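Local coordinates for integron cassette protein Vpc_cass2 (Vibrio paracholerae, PDB 3JRT) that is of unknown function; it is an all-helical product of a mobile integron gene cassette, observed as a two-chain assembly, at residues A[67-70]-A[71-74]; A[166-169]-A[170-173]. All coordinates share one frame; numbering follows the deposited sequence.

Contact 1: A[67-70]-A[71-74]; sequences RQCI and WRLC
Arg67 and Trp71 lie side by side along one flank of helix 64-91, pointing the same way. Their planes are 55° apart, so guanidinium and indole do not stack: Trp71 NE1 stands over one guanidinium face, offset toward its rim, with Arg67 CZ and Trp71 NE1 3.7 Å apart. The arginine can follow the ring because CG is anti to the backbone N (chi1 -174°) and the chain runs extended to NE. On its five-membered side the indole presents an edge to the preceding turn, bringing Trp71 CD1 within 3.2 Å of Arg67 O, which also accepts the bond from Trp71 N (3.1 Å).

A second pair grows from another side of the helix. Gln68 and Arg72 cross obliquely, amide and guanidinium planes 69° apart. A water joins them, taking a hydrogen bond from Arg72 NH1 at 2.8 Å, in the guanidinium plane, and a longer one from Gln68 NE2 at 3.3 Å. The bend at chi3 turns the Arg72 head back over the preceding turn, where Arg72 NH2 comes to 3.3 Å from Cys69 SG and Cys69 CA lies over one guanidinium face. Arg72 N to Gln68 O, 2.9 Å, is one of four consecutive i to i+4 backbone bonds beneath.

Each arginine is committed to an acid. Arg67 NE and Trp71 NE1 share Glu53 OE2, tying this helix to the end of helix 27-53, whereas Arg72 NH2 forms a salt bridge with Asp41 of the second subunit. The two arginines thus link helix 64-91 to its own chain's helix 27-53 and to the second subunit, and the carboxylates probably offset both guanidinium charges.

Contact 2: A[166-169]-A[170-173]; sequences DNIS and TTDK
Thr170 and Thr171 reach back to the peptide group between Asn167 and Ile168, and the flat groups that matter here are such backbone amides. Thr171 OG1 lies obliquely off one side of this peptide's plane, beyond the oxygen, 3.6 Å from Asn167 O. Thr170 OG1 meets the same oxygen from beyond the end of the carbonyl and lies slightly to the other side of its plane; it donates a weak, long hydrogen bond to Asn167 O (3.4 Å). With chi1 at 53°, the Thr170 hydroxyl sits between its own backbone N and carbonyl carbon, which directs it toward the preceding residues.

The next peptide meets carbon. Thr171 CB, on the side of its residue that faces the preceding segment, approaches Ile168 O obliquely, from one side of the carbonyl plane, at 3.1 Å. Its methyl branch continues alongside the isoleucine, Thr171 CG2 to Ile168 CG1 being 4.3 Å. The hydroxyl branch instead gives a weak bond to Thr170 O at 2.9 Å, so the threonine's two branches divide apolar from polar work.

Ile168 itself turns inward onto Val178 and Ser176, while the charged ends of the segment lead elsewhere: Asp166 to Lys50, Lys173 to Glu182 on helix 177-188. The chain changes direction by 86° between the two halves.

At the corner, Thr171 N bonds weakly to Ser169 O at 2.9 Å, with an N-H...O angle of 129°. The bent bond round Thr170, with phi negative and psi positive there, fits an inverse gamma turn, here a tight surface corner in the connection between helices 157-163 and 177-188.

In the fold
The two contacts sit at different levels of an all-helical chain, with centres 25 Å apart and nearest atoms about 13 Å apart. Contact 1, on the long helix 64-91, is partly buried, and its regular backbone bonds leave the side chains to engage helix 27-53 and the second subunit. Contact 2 is a surface turn in the loop before helix 177-188, with no other chain of the assembly touching it; its weak bonds come from hydroxyls and a bent peptide link. Both involve helix 27-53 through a salt bridge, Glu53 for residues 67-70 and Lys50 for residues 166-169, the helix supplying an acid to one and a base to the other.

Contact 1: A[67-70]-A[71-74]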
loop_
_atom_site.group_PDB
_atom_site.type_symbol
_atom_site.label_atom_id
_atom_site.label_comp_id
_atom_site.label_asym_id
_atom_site.label_seq_id
_atom_site.Cartn_x
_atom_site.Cartn_y
_atom_site.Cartn_z
ATOM N N ARG A 67 7.695 -10.424 -9.511
ATOM C CA ARG A 67 7.775 -10.924 -8.148
ATOM C C ARG A 67 8.139 -9.811 -7.160
ATOM O O ARG A 67 7.526 -9.691 -6.122
ATOM C CB ARG A 67 8.760 -12.086 -8.051
ATOM C CG ARG A 67 8.790 -12.733 -6.697
ATOM C CD ARG A 67 9.584 -14.045 -6.700
ATOM N NE ARG A 67 9.632 -14.620 -5.364
ATOM C CZ ARG A 67 10.600 -14.371 -4.495
ATOM N NH1 ARG A 67 11.607 -13.586 -4.845
ATOM N NH2 ARG A 67 10.571 -14.914 -3.287
ATOM N N GLN A 68 9.143 -9.001 -7.485
ATOM C CA GLN A 68 9.494 -7.880 -6.622
ATOM C C GLN A 68 8.315 -6.930 -6.403
ATOM O O GLN A 68 8.130 -6.371 -5.321
ATOM C CB GLN A 68 10.694 -7.106 -7.205
ATOM C CG GLN A 68 12.025 -7.738 -6.946
ATOM C CD GLN A 68 13.193 -7.010 -7.656
ATOM O OE1 GLN A 68 14.317 -7.539 -7.733
ATOM N NE2 GLN A 68 12.925 -5.804 -8.180
ATOM N N CYS A 69 7.516 -6.739 -7.438
ATOM C CA CYS A 69 6.398 -5.811 -7.341
ATOM C C CYS A 69 5.362 -6.318 -6.349
ATOM O O CYS A 69 4.770 -5.534 -5.602
ATOM C CB CYS A 69 5.777 -5.569 -8.726
ATOM S SG CYS A 69 6.796 -4.537 -9.784
ATOM N N ILE A 70 5.160 -7.633 -6.340
ATOM C CA ILE A 70 4.269 -8.267 -5.376
ATOM C C ILE A 70 4.776 -8.074 -3.950
ATOM O O ILE A 70 4.009 -7.742 -3.044
ATOM C CB ILE A 70 4.090 -9.775 -5.673
ATOM C CG1 ILE A 70 3.369 -9.958 -7.001
ATOM C CG2 ILE A 70 3.279 -10.452 -4.577
ATOM C CD1 ILE A 70 3.477 -11.378 -7.574
ATOM N N TRP A 71 6.072 -8.307 -3.755
ATOM C CA TRP A 71 6.692 -8.099 -2.455
ATOM C C TRP A 71 6.557 -6.653 -1.993
ATOM O O TRP A 71 6.252 -6.402 -0.828
ATOM C CB TRP A 71 8.172 -8.571 -2.435
ATOM C CG TRP A 71 8.252 -10.056 -2.294
ATOM C CD1 TRP A 71 7.962 -10.989 -3.243
ATOM C CD2 TRP A 71 8.583 -10.781 -1.108
ATOM N NE1 TRP A 71 8.109 -12.256 -2.726
ATOM C CE2 TRP A 71 8.494 -12.155 -1.417
ATOM C CE3 TRP A 71 8.943 -10.402 0.188
ATOM C CZ2 TRP A 71 8.775 -13.153 -0.483
ATOM C CZ3 TRP A 71 9.193 -11.392 1.122
ATOM C CH2 TRP A 71 9.123 -12.753 0.776
ATOM N N ARG A 72 6.799 -5.693 -2.877
ATOM C CA ARG A 72 6.621 -4.301 -2.442
ATOM C C ARG A 72 5.155 -4.031 -2.085
ATOM O O ARG A 72 4.871 -3.433 -1.044
ATOM C CB ARG A 72 7.133 -3.292 -3.471
ATOM C CG ARG A 72 8.638 -3.379 -3.750
ATOM C CD ARG A 72 9.125 -2.126 -4.461
ATOM N NE ARG A 72 8.441 -1.890 -5.733
ATOM C CZ ARG A 72 8.844 -2.401 -6.896
ATOM N NH1 ARG A 72 9.917 -3.184 -6.955
ATOM N NH2 ARG A 72 8.174 -2.133 -8.006
ATOM N N LEU A 73 4.233 -4.483 -2.936
ATOM C CA LEU A 73 2.814 -4.286 -2.650
ATOM C C LEU A 73 2.497 -4.715 -1.228
ATOM O O LEU A 73 1.891 -3.965 -0.476
ATOM C CB LEU A 73 1.915 -5.053 -3.639
ATOM C CG LEU A 73 0.407 -5.029 -3.327
ATOM C CD1 LEU A 73 -0.121 -3.601 -3.424
ATOM C CD2 LEU A 73 -0.386 -5.917 -4.276
ATOM N N CYS A 74 2.900 -5.933 -0.864
ATOM C CA CYS A 74 2.510 -6.485 0.433
ATOM C C CYS A 74 3.341 -5.923 1.582
ATOM O O CYS A 74 2.827 -5.566 2.653
ATOM C CB CYS A 74 2.560 -8.013 0.407
ATOM S SG CYS A 74 1.419 -8.727 -0.819
HETATM O O HOH W 1 10.203 -4.463 -9.463
#

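Contact 2: A[166-169]-A[170-173]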
loop_
_atom_site.group_PDB
_atom_site.type_symbol
_atom_site.label_atom_id
_atom_site.label_comp_id
_atom_site.label_asym_id
_atom_site.label_seq_id
_atom_site.Cartn_x
_atom_site.Cartn_y
_atom_site.Cartn_z
ATOM N N ASP A 166 -0.794 -18.967 9.811
ATOM C CA ASP A 166 -1.934 -19.655 9.204
ATOM C C ASP A 166 -2.847 -20.222 10.280
ATOM O O ASP A 166 -2.390 -20.615 11.356
ATOM C CB ASP A 166 -1.463 -20.790 8.292
ATOM C CG ASP A 166 -0.787 -20.285 7.032
ATOM O OD1 ASP A 166 -0.954 -19.091 6.704
ATOM O OD2 ASP A 166 -0.089 -21.082 6.368
ATOM N N ASN A 167 -4.140 -20.276 9.986
ATOM C CA ASN A 167 -5.107 -20.784 10.952
ATOM C C ASN A 167 -4.882 -20.128 12.311
ATOM O O ASN A 167 -4.703 -20.804 13.326
ATOM C CB ASN A 167 -5.011 -22.310 11.061
ATOM C CG ASN A 167 -5.209 -23.005 9.720
ATOM O OD1 ASN A 167 -6.199 -22.768 9.022
ATOM N ND2 ASN A 167 -4.263 -23.868 9.355
ATOM N N ILE A 168 -4.881 -18.799 12.310
ATOM C CA ILE A 168 -4.637 -18.019 13.516
ATOM C C ILE A 168 -5.611 -18.396 14.627
ATOM O O ILE A 168 -5.404 -18.049 15.790
ATOM C CB ILE A 168 -4.748 -16.506 13.236
ATOM C CG1 ILE A 168 -4.021 -15.705 14.316
ATOM C CG2 ILE A 168 -6.215 -16.077 13.129
ATOM C CD1 ILE A 168 -3.964 -14.223 14.018
ATOM N N SER A 169 -6.674 -19.103 14.256
ATOM C CA SER A 169 -7.670 -19.566 15.216
ATOM C C SER A 169 -6.997 -20.393 16.306
ATOM O O SER A 169 -6.963 -19.995 17.470
ATOM C CB SER A 169 -8.741 -20.397 14.507
ATOM O OG SER A 169 -9.305 -19.678 13.422
ATOM N N THR A 170 -6.458 -21.543 15.917
ATOM C CA THR A 170 -5.710 -22.393 16.834
ATOM C C THR A 170 -4.301 -21.852 17.035
ATOM O O THR A 170 -3.328 -22.411 16.525
ATOM C CB THR A 170 -5.614 -23.831 16.301
ATOM O OG1 THR A 170 -5.104 -23.810 14.961
ATOM C CG2 THR A 170 -6.986 -24.495 16.314
ATOM N N THR A 171 -4.195 -20.764 17.787
ATOM C CA THR A 171 -2.930 -20.067 17.950
ATOM C C THR A 171 -2.966 -19.250 19.227
ATOM O O THR A 171 -3.958 -18.580 19.509
ATOM C CB THR A 171 -2.664 -19.126 16.743
ATOM O OG1 THR A 171 -2.107 -19.882 15.658
ATOM C CG2 THR A 171 -1.709 -17.992 17.114
ATOM N N ASP A 172 -1.899 -19.313 20.012
ATOM C CA ASP A 172 -1.787 -18.418 21.152
ATOM C C ASP A 172 -1.767 -17.008 20.582
ATOM O O ASP A 172 -0.830 -16.631 19.864
ATOM C CB ASP A 172 -0.513 -18.698 21.950
ATOM C CG ASP A 172 -0.343 -17.757 23.131
ATOM O OD1 ASP A 172 -1.150 -16.811 23.263
ATOM O OD2 ASP A 172 0.597 -17.964 23.931
ATOM N N LYS A 173 -2.805 -16.237 20.885
ATOM C CA LYS A 173 -2.953 -14.916 20.288
ATOM C C LYS A 173 -1.923 -13.917 20.811
ATOM O O LYS A 173 -1.791 -12.816 20.283
ATOM C CB LYS A 173 -4.384 -14.398 20.459
ATOM C CG LYS A 173 -5.395 -15.209 19.663
ATOM C CD LYS A 173 -6.651 -14.420 19.333
ATOM C CE LYS A 173 -7.348 -15.035 18.124
ATOM N NZ LYS A 173 -8.694 -14.454 17.866
#